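Fumarylacetoacetate hydrolase (Burkholderia xenovorans, PDB 5TI1) probably hydrolyses fumarylacetoacetate to fumarate and acetoacetate, the last step of phenylalanine and tyrosine breakdown, and holds a magnesium ion. Local coordinates at residues P21-W26 and Q111-L116; E28-P33 and V59-S64; D36-N41 and E426-G431; D67-E72 and V88-A93; H251-V256 and P288-L293. One frame throughout, in Å; residues are numbered along the deposited sequence. Where two conformers were deposited one is given.

Contact 1: residues P21-W26 and Q111-L116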
# COMPACT_ATOMS: atom_id res chain seq x y z
N PRO B 21 -26.20 16.72 23.52
CA PRO B 21 -26.27 15.64 24.52
C PRO B 21 -27.67 15.33 25.04
O PRO B 21 -27.90 14.22 25.53
CB PRO B 21 -25.38 16.17 25.65
CG PRO B 21 -24.38 17.01 24.96
CD PRO B 21 -25.15 17.70 23.86
N SER B 22 -28.60 16.28 24.96
CA SER B 22 -29.94 16.04 25.50
C SER B 22 -30.79 15.16 24.60
O SER B 22 -31.78 14.58 25.07
CB SER B 22 -30.66 17.37 25.77
OG SER B 22 -31.02 18.02 24.56
N ARG B 23 -30.43 15.02 23.33
CA ARG B 23 -31.23 14.21 22.41
C ARG B 23 -31.14 12.74 22.78
O ARG B 23 -30.11 12.25 23.26
CB ARG B 23 -30.76 14.43 20.97
CG ARG B 23 -31.62 13.74 19.93
CD ARG B 23 -31.12 14.08 18.54
NE ARG B 23 -31.05 15.52 18.34
CZ ARG B 23 -32.04 16.26 17.85
NH1 ARG B 23 -33.19 15.69 17.50
NH2 ARG B 23 -31.88 17.57 17.70
N LYS B 24 -32.25 12.03 22.57
CA LYS B 24 -32.33 10.60 22.83
C LYS B 24 -33.12 9.95 21.70
O LYS B 24 -33.81 10.62 20.93
CB LYS B 24 -32.99 10.30 24.19
CG LYS B 24 -32.28 10.92 25.38
CD LYS B 24 -30.90 10.33 25.60
CE LYS B 24 -30.06 11.22 26.51
NZ LYS B 24 -28.65 10.74 26.66
N SER B 25 -33.02 8.62 21.63
CA SER B 25 -33.63 7.84 20.57
C SER B 25 -34.80 7.01 21.10
O SER B 25 -34.87 6.67 22.28
CB SER B 25 -32.60 6.90 19.92
OG SER B 25 -33.20 6.12 18.90
N TRP B 26 -35.72 6.68 20.19
CA TRP B 26 -36.72 5.67 20.49
C TRP B 26 -36.16 4.25 20.39
O TRP B 26 -36.88 3.30 20.69
CB TRP B 26 -37.94 5.82 19.58
CG TRP B 26 -37.61 5.97 18.14
CD1 TRP B 26 -37.49 7.13 17.44
CD2 TRP B 26 -37.35 4.91 17.21
NE1 TRP B 26 -37.18 6.87 16.13
CE2 TRP B 26 -37.08 5.52 15.96
CE3 TRP B 26 -37.32 3.52 17.30
CZ2 TRP B 26 -36.79 4.77 14.82
CZ3 TRP B 26 -37.02 2.79 16.17
CH2 TRP B 26 -36.76 3.41 14.95
N GLN B 111 -30.56 13.58 8.58
CA GLN B 111 -31.78 12.82 8.33
C GLN B 111 -31.92 11.67 9.32
O GLN B 111 -32.99 11.47 9.92
CB GLN B 111 -31.77 12.29 6.89
CG GLN B 111 -31.83 13.37 5.81
CD GLN B 111 -31.68 12.80 4.41
OE1 GLN B 111 -32.62 12.23 3.86
NE2 GLN B 111 -30.50 12.94 3.84
N LEU B 112 -30.84 10.92 9.52
CA LEU B 112 -30.88 9.77 10.43
C LEU B 112 -31.15 10.21 11.86
O LEU B 112 -31.98 9.62 12.56
CB LEU B 112 -29.56 9.00 10.35
CG LEU B 112 -29.50 7.91 9.28
CD1 LEU B 112 -28.11 7.30 9.22
CD2 LEU B 112 -30.54 6.83 9.58
N SER B 113 -30.45 11.25 12.32
CA SER B 113 -30.66 11.75 13.68
C SER B 113 -32.11 12.14 13.90
O SER B 113 -32.70 11.79 14.93
CB SER B 113 -29.74 12.95 13.94
OG SER B 113 -29.80 13.34 15.30
N ARG B 114 -32.71 12.84 12.93
CA ARG B 114 -34.13 13.16 13.01
C ARG B 114 -34.97 11.89 13.14
O ARG B 114 -35.79 11.77 14.06
CB ARG B 114 -34.55 13.97 11.78
N LEU B 115 -34.75 10.92 12.25
CA LEU B 115 -35.59 9.73 12.22
C LEU B 115 -35.43 8.87 13.47
O LEU B 115 -36.38 8.19 13.87
CB LEU B 115 -35.28 8.89 10.98
CG LEU B 115 -35.79 9.43 9.64
CD1 LEU B 115 -35.05 8.78 8.50
CD2 LEU B 115 -37.29 9.20 9.51
N LEU B 116 -34.25 8.88 14.08
CA LEU B 116 -34.04 8.08 15.28
C LEU B 116 -34.44 8.81 16.55
O LEU B 116 -34.43 8.20 17.62
CB LEU B 116 -32.58 7.66 15.37
CG LEU B 116 -32.10 6.69 14.29
CD1 LEU B 116 -30.60 6.51 14.39
CD2 LEU B 116 -32.82 5.34 14.44

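Contact 2: residues E28-P33 and V59-S64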
# COMPACT_ATOMS: atom_id res chain seq x y z
N GLU B 28 -34.29 2.16 22.48
CA GLU B 28 -33.99 2.39 23.90
C GLU B 28 -32.55 2.03 24.24
O GLU B 28 -31.90 2.73 25.02
CB GLU B 28 -34.96 1.61 24.79
CG GLU B 28 -34.84 2.00 26.27
CD GLU B 28 -35.02 3.50 26.51
OE1 GLU B 28 -35.95 4.10 25.92
OE2 GLU B 28 -34.23 4.08 27.29
N SER B 29 -32.04 0.92 23.69
CA SER B 29 -30.65 0.56 23.94
C SER B 29 -29.69 1.70 23.59
O SER B 29 -28.61 1.83 24.18
CB SER B 29 -30.28 -0.72 23.18
OG SER B 29 -30.52 -0.58 21.78
N ALA B 30 -30.09 2.57 22.66
CA ALA B 30 -29.24 3.69 22.27
C ALA B 30 -29.09 4.71 23.39
O ALA B 30 -28.18 5.55 23.33
CB ALA B 30 -29.78 4.38 21.02
N ASN B 31 -29.96 4.66 24.40
CA ASN B 31 -29.98 5.62 25.49
C ASN B 31 -29.24 5.12 26.72
O ASN B 31 -29.20 5.83 27.73
CB ASN B 31 -31.43 5.97 25.85
CG ASN B 31 -32.17 6.59 24.69
OD1 ASN B 31 -31.58 7.31 23.88
ND2 ASN B 31 -33.46 6.31 24.58
N ASN B 32 -28.67 3.93 26.66
CA ASN B 32 -27.79 3.41 27.71
C ASN B 32 -26.62 4.37 27.90
O ASN B 32 -25.87 4.61 26.94
CB ASN B 32 -27.30 2.01 27.33
CG ASN B 32 -26.64 1.28 28.49
OD1 ASN B 32 -26.08 1.90 29.40
ND2 ASN B 32 -26.71 -0.05 28.46
N PRO B 33 -26.42 4.93 29.10
CA PRO B 33 -25.37 5.95 29.26
C PRO B 33 -23.97 5.46 28.95
O PRO B 33 -23.11 6.28 28.60
CB PRO B 33 -25.52 6.36 30.73
CG PRO B 33 -26.95 6.08 31.04
CD PRO B 33 -27.26 4.82 30.30
N VAL B 59 -25.72 1.84 9.89
CA VAL B 59 -25.39 2.79 10.94
C VAL B 59 -25.79 2.17 12.27
O VAL B 59 -26.94 1.75 12.45
CB VAL B 59 -26.09 4.15 10.72
CG1 VAL B 59 -25.89 5.05 11.92
CG2 VAL B 59 -25.53 4.82 9.48
N ALA B 60 -24.84 2.10 13.20
CA ALA B 60 -25.12 1.52 14.51
C ALA B 60 -25.95 2.48 15.35
O ALA B 60 -25.71 3.69 15.37
CB ALA B 60 -23.82 1.19 15.24
N ILE B 61 -26.94 1.92 16.04
CA ILE B 61 -27.73 2.68 17.00
C ILE B 61 -28.13 1.71 18.11
O ILE B 61 -28.75 0.67 17.86
CB ILE B 61 -28.93 3.36 16.32
CG1 ILE B 61 -29.66 4.27 17.31
CG2 ILE B 61 -29.86 2.35 15.64
CD1 ILE B 61 -28.91 5.55 17.59
N GLY B 62 -27.72 2.02 19.35
CA GLY B 62 -27.91 1.08 20.44
C GLY B 62 -27.29 -0.25 20.09
O GLY B 62 -26.20 -0.33 19.51
N ASP B 63 -28.01 -1.33 20.41
CA ASP B 63 -27.56 -2.67 20.08
C ASP B 63 -28.03 -3.12 18.69
O ASP B 63 -27.96 -4.31 18.37
CB ASP B 63 -28.01 -3.67 21.16
CG ASP B 63 -29.52 -3.76 21.31
OD1 ASP B 63 -30.25 -3.21 20.45
OD2 ASP B 63 -29.99 -4.37 22.29
N SER B 64 -28.49 -2.19 17.85
CA SER B 64 -29.04 -2.53 16.55
C SER B 64 -28.26 -1.84 15.43
O SER B 64 -27.22 -1.20 15.65
CB SER B 64 -30.53 -2.18 16.51
OG SER B 64 -31.27 -3.03 17.36

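Contact 3: residues D36-N41 and E426-G431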
# COMPACT_ATOMS: atom_id res chain seq x y z
N ASP B 36 -21.85 2.46 23.44
CA ASP B 36 -21.05 3.18 22.45
C ASP B 36 -21.92 3.93 21.44
O ASP B 36 -21.52 4.98 20.94
CB ASP B 36 -20.11 2.22 21.71
CG ASP B 36 -18.89 1.83 22.54
OD1 ASP B 36 -18.43 2.65 23.36
OD2 ASP B 36 -18.39 0.70 22.36
N PHE B 37 -23.10 3.40 21.14
CA PHE B 37 -23.84 3.85 19.96
C PHE B 37 -25.04 4.71 20.33
O PHE B 37 -26.19 4.41 19.99
CB PHE B 37 -24.20 2.62 19.14
CG PHE B 37 -23.01 1.75 18.85
CD1 PHE B 37 -21.89 2.29 18.23
CD2 PHE B 37 -22.98 0.42 19.26
CE1 PHE B 37 -20.77 1.51 17.98
CE2 PHE B 37 -21.86 -0.37 19.01
CZ PHE B 37 -20.76 0.17 18.36
N SER B 38 -24.75 5.80 21.03
CA SER B 38 -25.74 6.83 21.34
C SER B 38 -26.29 7.43 20.05
O SER B 38 -25.67 7.34 18.99
CB SER B 38 -25.11 7.93 22.18
OG SER B 38 -23.88 8.32 21.57
N ILE B 39 -27.44 8.10 20.15
CA ILE B 39 -27.96 8.79 18.98
C ILE B 39 -27.00 9.87 18.52
O ILE B 39 -27.07 10.33 17.37
CB ILE B 39 -29.37 9.38 19.27
CG1 ILE B 39 -30.11 9.65 17.96
CG2 ILE B 39 -29.26 10.63 20.11
CD1 ILE B 39 -31.49 10.26 18.15
N GLN B 40 -26.07 10.29 19.38
CA GLN B 40 -25.08 11.28 19.01
C GLN B 40 -23.95 10.69 18.17
O GLN B 40 -23.19 11.45 17.55
CB GLN B 40 -24.49 11.94 20.27
CG GLN B 40 -25.44 12.90 21.00
CD GLN B 40 -26.43 12.19 21.90
OE1 GLN B 40 -26.38 10.97 22.06
NE2 GLN B 40 -27.33 12.96 22.51
N ASN B 41 -23.83 9.37 18.12
CA ASN B 41 -22.73 8.74 17.41
C ASN B 41 -23.05 8.61 15.93
O ASN B 41 -22.57 9.40 15.11
CB ASN B 41 -22.41 7.38 18.03
CG ASN B 41 -21.12 6.78 17.48
OD1 ASN B 41 -20.57 7.27 16.49
ND2 ASN B 41 -20.65 5.72 18.11
N GLU B 426 -21.36 14.02 29.04
CA GLU B 426 -22.19 14.11 30.25
C GLU B 426 -23.42 13.23 30.06
O GLU B 426 -24.35 13.59 29.33
CB GLU B 426 -22.57 15.56 30.53
CG GLU B 426 -23.20 15.78 31.90
CD GLU B 426 -22.31 15.32 33.06
OE1 GLU B 426 -22.68 14.34 33.75
OE2 GLU B 426 -21.25 15.93 33.27
N GLY B 427 -23.42 12.06 30.69
CA GLY B 427 -24.52 11.13 30.60
C GLY B 427 -24.58 10.28 29.34
O GLY B 427 -25.55 9.54 29.17
N TYR B 428 -23.59 10.36 28.46
CA TYR B 428 -23.61 9.55 27.26
C TYR B 428 -22.18 9.35 26.77
O TYR B 428 -21.24 9.96 27.27
CB TYR B 428 -24.46 10.17 26.16
CG TYR B 428 -23.81 11.36 25.48
CD1 TYR B 428 -23.61 12.55 26.16
CD2 TYR B 428 -23.39 11.29 24.15
CE1 TYR B 428 -23.01 13.63 25.56
CE2 TYR B 428 -22.79 12.38 23.53
CZ TYR B 428 -22.61 13.56 24.24
OH TYR B 428 -22.01 14.66 23.65
N ARG B 429 -22.05 8.48 25.77
CA ARG B 429 -20.77 8.18 25.15
C ARG B 429 -20.91 8.21 23.64
O ARG B 429 -21.99 8.03 23.07
CB ARG B 429 -20.23 6.81 25.59
CG ARG B 429 -19.89 6.70 27.06
CD ARG B 429 -19.26 5.37 27.38
NE ARG B 429 -18.82 5.31 28.77
CZ ARG B 429 -18.25 4.24 29.32
NH1 ARG B 429 -18.05 3.15 28.60
NH2 ARG B 429 -17.87 4.26 30.59
N VAL B 430 -19.78 8.46 22.99
CA VAL B 430 -19.62 8.32 21.54
C VAL B 430 -18.46 7.34 21.40
O VAL B 430 -17.30 7.72 21.59
CB VAL B 430 -19.34 9.66 20.86
CG1 VAL B 430 -18.95 9.48 19.39
CG2 VAL B 430 -20.55 10.55 20.98
N GLY B 431 -18.78 6.07 21.11
CA GLY B 431 -17.82 5.00 21.24
C GLY B 431 -17.52 4.29 19.92
O GLY B 431 -18.17 4.52 18.89
O HOH W 1 -18.65 2.43 26.20

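Contact 4: residues D67-E72 and V88-A93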
# COMPACT_ATOMS: atom_id res chain seq x y z
N ASP B 67 -30.45 -0.17 8.48
CA ASP B 67 -30.19 -0.52 7.08
C ASP B 67 -30.44 0.74 6.26
O ASP B 67 -31.58 1.11 6.02
CB ASP B 67 -31.09 -1.66 6.65
CG ASP B 67 -30.74 -2.22 5.28
OD1 ASP B 67 -30.24 -1.46 4.42
OD2 ASP B 67 -30.99 -3.42 5.06
N LEU B 68 -29.37 1.40 5.81
CA LEU B 68 -29.56 2.67 5.10
C LEU B 68 -30.21 2.44 3.74
O LEU B 68 -31.05 3.23 3.30
CB LEU B 68 -28.24 3.41 4.94
CG LEU B 68 -27.48 3.76 6.21
CD1 LEU B 68 -26.48 4.89 5.90
CD2 LEU B 68 -28.44 4.14 7.34
N ALA B 69 -29.84 1.34 3.06
CA ALA B 69 -30.45 1.04 1.77
C ALA B 69 -31.96 0.84 1.90
O ALA B 69 -32.73 1.29 1.05
CB ALA B 69 -29.79 -0.20 1.15
N ALA B 70 -32.40 0.20 2.99
CA ALA B 70 -33.83 0.03 3.21
C ALA B 70 -34.53 1.37 3.44
O ALA B 70 -35.63 1.60 2.93
CB ALA B 70 -34.07 -0.92 4.38
N LEU B 71 -33.91 2.27 4.22
CA LEU B 71 -34.51 3.58 4.43
C LEU B 71 -34.56 4.40 3.15
O LEU B 71 -35.51 5.16 2.93
CB LEU B 71 -33.74 4.35 5.50
CG LEU B 71 -33.81 3.85 6.95
CD1 LEU B 71 -33.29 4.94 7.87
CD2 LEU B 71 -35.23 3.46 7.32
N GLU B 72 -33.54 4.26 2.29
CA GLU B 72 -33.56 4.95 1.00
C GLU B 72 -34.66 4.39 0.10
O GLU B 72 -35.38 5.16 -0.55
CB GLU B 72 -32.20 4.81 0.32
CG GLU B 72 -32.06 5.67 -0.91
CD GLU B 72 -30.94 5.19 -1.80
OE1 GLU B 72 -30.55 4.01 -1.65
OE2 GLU B 72 -30.44 5.99 -2.62
N VAL B 88 -25.54 3.88 -3.51
CA VAL B 88 -24.27 3.84 -2.80
C VAL B 88 -24.34 3.07 -1.50
O VAL B 88 -23.29 2.76 -0.91
CB VAL B 88 -23.74 5.25 -2.48
CG1 VAL B 88 -23.40 6.02 -3.75
CG2 VAL B 88 -24.75 6.01 -1.63
N PHE B 89 -25.55 2.76 -1.01
CA PHE B 89 -25.72 2.00 0.21
C PHE B 89 -25.71 0.50 -0.02
O PHE B 89 -25.57 -0.26 0.95
CB PHE B 89 -27.03 2.42 0.90
CG PHE B 89 -27.04 3.86 1.35
CD1 PHE B 89 -25.93 4.43 1.96
CD2 PHE B 89 -28.16 4.66 1.15
CE1 PHE B 89 -25.94 5.77 2.37
CE2 PHE B 89 -28.18 5.98 1.56
CZ PHE B 89 -27.06 6.53 2.17
N VAL B 90 -25.85 0.04 -1.26
CA VAL B 90 -25.72 -1.37 -1.58
C VAL B 90 -24.36 -1.59 -2.22
O VAL B 90 -24.21 -1.57 -3.45
CB VAL B 90 -26.86 -1.87 -2.49
CG1 VAL B 90 -26.76 -3.38 -2.67
CG2 VAL B 90 -28.20 -1.49 -1.90
N ARG B 91 -23.35 -1.75 -1.37
CA ARG B 91 -21.94 -1.81 -1.74
C ARG B 91 -21.25 -2.61 -0.66
O ARG B 91 -21.69 -2.62 0.49
CB ARG B 91 -21.31 -0.41 -1.80
CG ARG B 91 -21.83 0.51 -2.87
CD ARG B 91 -21.22 0.19 -4.20
NE ARG B 91 -21.51 1.23 -5.19
CZ ARG B 91 -22.67 1.33 -5.83
NH1 ARG B 91 -23.64 0.47 -5.59
NH2 ARG B 91 -22.85 2.30 -6.71
N ASP B 92 -20.16 -3.28 -1.02
CA ASP B 92 -19.33 -4.04 -0.10
C ASP B 92 -18.35 -3.17 0.66
O ASP B 92 -17.52 -3.70 1.42
CB ASP B 92 -18.56 -5.13 -0.87
CG ASP B 92 -19.48 -6.16 -1.49
OD1 ASP B 92 -20.65 -6.26 -1.07
OD2 ASP B 92 -19.04 -6.89 -2.41
N ALA B 93 -18.39 -1.85 0.46
CA ALA B 93 -17.48 -0.93 1.12
C ALA B 93 -18.13 0.45 1.11
O ALA B 93 -19.01 0.73 0.28
CB ALA B 93 -16.12 -0.90 0.44

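Contact 5: residues H251-V256 and P288-L293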
# COMPACT_ATOMS: atom_id res chain seq x y z
N HIS B 251 -10.30 16.72 4.85
CA HIS B 251 -10.11 15.51 4.05
C HIS B 251 -10.41 14.23 4.81
O HIS B 251 -10.45 13.16 4.19
CB HIS B 251 -8.68 15.45 3.50
CG HIS B 251 -8.36 16.54 2.53
ND1 HIS B 251 -8.06 16.30 1.20
CD2 HIS B 251 -8.30 17.89 2.68
CE1 HIS B 251 -7.81 17.44 0.59
NE2 HIS B 251 -7.96 18.42 1.46
N ILE B 252 -10.65 14.30 6.13
CA ILE B 252 -10.79 13.11 6.97
C ILE B 252 -12.27 12.80 7.17
O ILE B 252 -13.06 13.68 7.53
CB ILE B 252 -10.09 13.31 8.33
CG1 ILE B 252 -8.61 13.63 8.12
CG2 ILE B 252 -10.26 12.06 9.20
CD1 ILE B 252 -7.84 13.79 9.40
N PHE B 253 -12.64 11.54 6.96
CA PHE B 253 -14.02 11.09 7.11
C PHE B 253 -14.34 10.66 8.54
O PHE B 253 -15.35 11.07 9.11
CB PHE B 253 -14.30 9.94 6.13
CG PHE B 253 -15.64 9.28 6.33
CD1 PHE B 253 -16.81 10.00 6.11
CD2 PHE B 253 -15.72 7.94 6.71
CE1 PHE B 253 -18.05 9.40 6.28
CE2 PHE B 253 -16.96 7.33 6.89
CZ PHE B 253 -18.13 8.06 6.67
N GLY B 254 -13.50 9.82 9.13
CA GLY B 254 -13.79 9.30 10.45
C GLY B 254 -12.63 8.48 10.97
O GLY B 254 -11.54 8.49 10.41
N MET B 255 -12.90 7.74 12.06
CA MET B 255 -11.86 7.03 12.78
C MET B 255 -12.33 5.64 13.15
O MET B 255 -13.53 5.39 13.33
CB MET B 255 -11.46 7.80 14.04
CG MET B 255 -10.16 7.35 14.67
SD MET B 255 -9.81 8.33 16.14
CE MET B 255 -9.64 9.97 15.43
N VAL B 256 -11.36 4.72 13.26
CA VAL B 256 -11.57 3.38 13.77
C VAL B 256 -10.48 3.10 14.81
O VAL B 256 -9.51 3.84 14.93
CB VAL B 256 -11.52 2.31 12.66
CG1 VAL B 256 -12.67 2.51 11.68
CG2 VAL B 256 -10.16 2.35 11.95
N PRO B 288 -14.95 -2.33 13.18
CA PRO B 288 -15.79 -2.25 11.98
C PRO B 288 -16.57 -0.96 11.80
O PRO B 288 -17.01 -0.68 10.68
CB PRO B 288 -16.73 -3.45 12.15
CG PRO B 288 -16.84 -3.62 13.63
CD PRO B 288 -15.51 -3.23 14.21
N TRP B 289 -16.76 -0.16 12.85
CA TRP B 289 -17.60 1.04 12.80
C TRP B 289 -16.74 2.30 12.63
O TRP B 289 -15.91 2.62 13.49
CB TRP B 289 -18.46 1.17 14.05
CG TRP B 289 -19.51 0.10 14.19
CD1 TRP B 289 -19.54 -0.90 15.12
CD2 TRP B 289 -20.66 -0.10 13.35
NE1 TRP B 289 -20.64 -1.70 14.92
CE2 TRP B 289 -21.34 -1.23 13.84
CE3 TRP B 289 -21.18 0.58 12.24
CZ2 TRP B 289 -22.52 -1.70 13.26
CZ3 TRP B 289 -22.34 0.11 11.66
CH2 TRP B 289 -23.00 -1.02 12.17
N ILE B 290 -16.97 3.05 11.56
CA ILE B 290 -16.23 4.29 11.36
C ILE B 290 -17.01 5.40 12.04
O ILE B 290 -18.11 5.75 11.61
CB ILE B 290 -15.99 4.60 9.89
CG1 ILE B 290 -15.17 3.49 9.23
CG2 ILE B 290 -15.22 5.90 9.78
CD1 ILE B 290 -14.80 3.78 7.78
N VAL B 291 -16.46 5.92 13.13
CA VAL B 291 -17.07 7.03 13.85
C VAL B 291 -16.68 8.31 13.11
O VAL B 291 -15.49 8.57 12.92
CB VAL B 291 -16.60 7.07 15.31
CG1 VAL B 291 -17.08 8.36 16.00
CG2 VAL B 291 -17.08 5.83 16.09
N THR B 292 -17.68 9.07 12.66
CA THR B 292 -17.40 10.22 11.80
C THR B 292 -16.68 11.33 12.57
O THR B 292 -16.88 11.52 13.77
CB THR B 292 -18.68 10.81 11.19
OG1 THR B 292 -19.58 11.23 12.23
CG2 THR B 292 -19.37 9.81 10.28
N LEU B 293 -15.85 12.07 11.84
CA LEU B 293 -15.15 13.19 12.44
C LEU B 293 -16.13 14.22 12.99
O LEU B 293 -15.89 14.81 14.05
CB LEU B 293 -14.20 13.81 11.42
CG LEU B 293 -13.26 14.83 12.06
CD1 LEU B 293 -12.26 14.14 12.97
CD2 LEU B 293 -12.57 15.67 11.01

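Contact 1: residues P21-W26 and Q111-L116
W26 and S25, on the N-terminal loop, donate to the carbonyls of L115 and L116 in the last part of helix 102-116, which belongs to the N-terminal domain of the FAH fold. The indole of W26 meets the helix by its edge. Its NE1 donates to L115 O at 2.7 Å; the oxygen lies in the ring plane, and the nitrogen sits on a lone pair of that oxygen. At chi1 48° the W26 CG lies between its own backbone N and carbonyl carbon, which folds the indole back beside the peptide NH, and both donors of the residue then face the helix. The second of them, W26 N, gives a longer bond of 3.3 Å to L116 O. That oxygen is shared: S25 OG donates to it at 2.7 Å, tilted slightly from the carbonyl plane, and S25 OG is also bonded to V27 N. Beyond the polar atoms the W26 ring and the L116 side chain cross nearly at right angles, with W26 CZ2 4.0 Å from L116 CD2. L116 itself reaches I61 and V66 of the N-terminal sheet. R23 runs alongside the helix and bends at chi3; its NH1 bonds S117 OG, just beyond the segment, and its NE bonds A17 O. On the way, R23 CD passes 3.6 Å from S113 OG.

Contact 2: residues E28-P33 and V59-S64
A type II' beta turn, I61 to S64, joins strands 56-61 and 64-67 into a tight hairpin, and its tip is pressed against the 3-10 turn of residues 28-31, with S29 and A30 facing G62 and D63. The turn is closed by backbone bonds in both directions between I61 and S64. G62 sits at its first corner with a positive phi of 55°, a shape that glycine adopts easily, and with no side chain there the two backbones come close: G62 CA is 3.4 Å from A30 N. S29 does the polar work. Its OG, placed by chi1 56° between the backbone N and the carbonyl carbon, accepts from D63 N at 3.0 Å, an almost straight bond (168° at the hydrogen). The D63 carboxylate lies beside the same hydroxyl, S29 OG to D63 OD1 being 3.0 Å, while S64 OG donates to D63 OD1 at 3.3 Å from the anti side, tilted out of the carboxylate plane. Next to this polar patch A30 CB rests on the I61 side chain, 3.7 Å from I61 CG1. On the hairpin side G62 N bonds to the backbone of F37, and D63 to that of Q137. The D63 peptide NH is thus taken up by S29 OG, and the carboxylate, held at OD1 by S64 OG and with a long, weak ion pair to R136, probably stays charged.

Contact 3: residues D36-N41 and E426-G431
The Y428 ring has S38 OG at its edge, in plane, 4.0 Å from Y428 CD2, while Q40 runs obliquely past the ring, its CB and CG each about 3.7 Å from Y428 CE2 and its amide plane turned 41° from the ring; Q40 NE2 bonds D20 O and R23 O. F37 carries D36 CB over one face; G431 O lies obliquely to it. The R429 guanidinium, whose NE bonds Q424 OE1, is met at its edge by a water, 2.6 Å from R429 NH1, which donates in turn to D36 OD1; D36 OD2 goes to G433 N. D36 O takes two donors: G431 N at 3.0 Å, on a lone pair, and N41 ND2 at 3.1 Å, from above the carbonyl plane. With its CG anti to the backbone N (chi1 -171°), N41 lets ND2 reach G431 O as well, at 2.9 Å. G431 has no side chain, and D36 CB and CG rest on its CA. The loop before strand 44-49, the first of the N-terminal domain, thus packs on strand 429-440 of the FAH-family C-terminal domain, which lies between strands 416-424 and 200-207; N41 and V430 both pack on V291 of strand 284-292, and R109 of helix 102-116 holds Q40 O and N41 O.

Contact 4: residues D67-E72 and V88-A93
F89 turns one ring face to L68, and this is the dense part of the contact. L68 CB stands over the centre of the ring, 3.8 Å from the centroid and only 12° off the normal, a CH-pi contact; L68 CD1 adds a touch on F89 CE1 at 3.7 Å. The opposite face is covered by the neighbouring V88, whose CG2 is offset toward the rim. A chi1 of -64°, with CG beside the residue's own backbone N, swings the F89 ring to L68 CB. F89 CB itself lies against the helix backbone, 3.7 Å from A69 N. No hydrogen bond crosses between the segments. Outward the packing thins: A69 CB meets V90 CG2 at 3.7 Å, and V90 is exposed. E72, with an extended chain, brings OE1 to 3.7 Å from F89 CD2, its carboxylate steeply inclined to the ring; the same oxygen is hydrogen-bonded to S87 OG, which also bonds to F89 N and so ties the loop to the helix from the polar side. Helix 68-73, with D67 as its N-cap, sits over the N-terminal sheet. Inward, L68 leans on V57 and V59 of strand 56-61 and on L112 of helix 102-116, F89 also touches V57, and L71 rests against A133 of helix 127-133.

Contact 5: residues H251-V256 and P288-L293
I290 spreads its two branches by chi1 -61°: CG2 stands anti to the backbone N and meets the F253 ring, while CG1, anti to the carbonyl carbon, turns to V256. I290 CG2 is 3.7 Å from F253 CE2, the two side chains crossing near a right angle, and I290 CG1 is 3.6 Å from V256 CG1. The V256 torsion matches, chi1 -64° giving its CG1 the same placing. F253 holds its ring alongside this cluster; its CZ also approaches T292 CG2, and W105 meets the ring edge to face. The two segments are antiparallel neighbours in a mixed sheet of the FAH-family C-terminal domain, strand 252-263 lying between 284-292 and 223-233. M255 and V291 form a hydrogen-bonded pair, M255 N to V291 O at 2.9 Å and V291 N to M255 O at 3.0 Å, and their side chains share a face of the sheet, where both touch F432 of strand 429-440. One residue along, G254 and T292 make a non-hydrogen-bonded pair with CA atoms 4.0 Å apart, and with no side chain on G254, its CA can lie 3.1 Å from V291 O. The magnesium site lies further along the same sheet: E226 and E228 on 223-233, D260 on 252-263 and D153 on 151-154, with the V256 side chain about 13 Å from the magnesium ion. At the far end L293 N donates to F253 O at 3.0 Å, and T292 OG1 caps A295 N at the start of helix 293-296.

Contacts 1, 2 and 3 follow one another along the same N-terminal loop, residues 21-41, with centres 8 to 11 Å apart: the loop meets helix 102-116, then the hairpin of strands 56-61 and 64-67, then strand 429-440. Contact 4 lies about 20 Å from contacts 1 and 2 by centres, at the other end of the patch where L112, V59 and L68 meet. Contact 5, inside the C-terminal domain, touches contact 3 where V291 meets N41 and V430, and contact 2 where W289 reaches A60. Contact 3 spans nearly the whole chain and encloses contacts 4 and 5, so the loop knits the N-terminal region onto the metal-bearing domain.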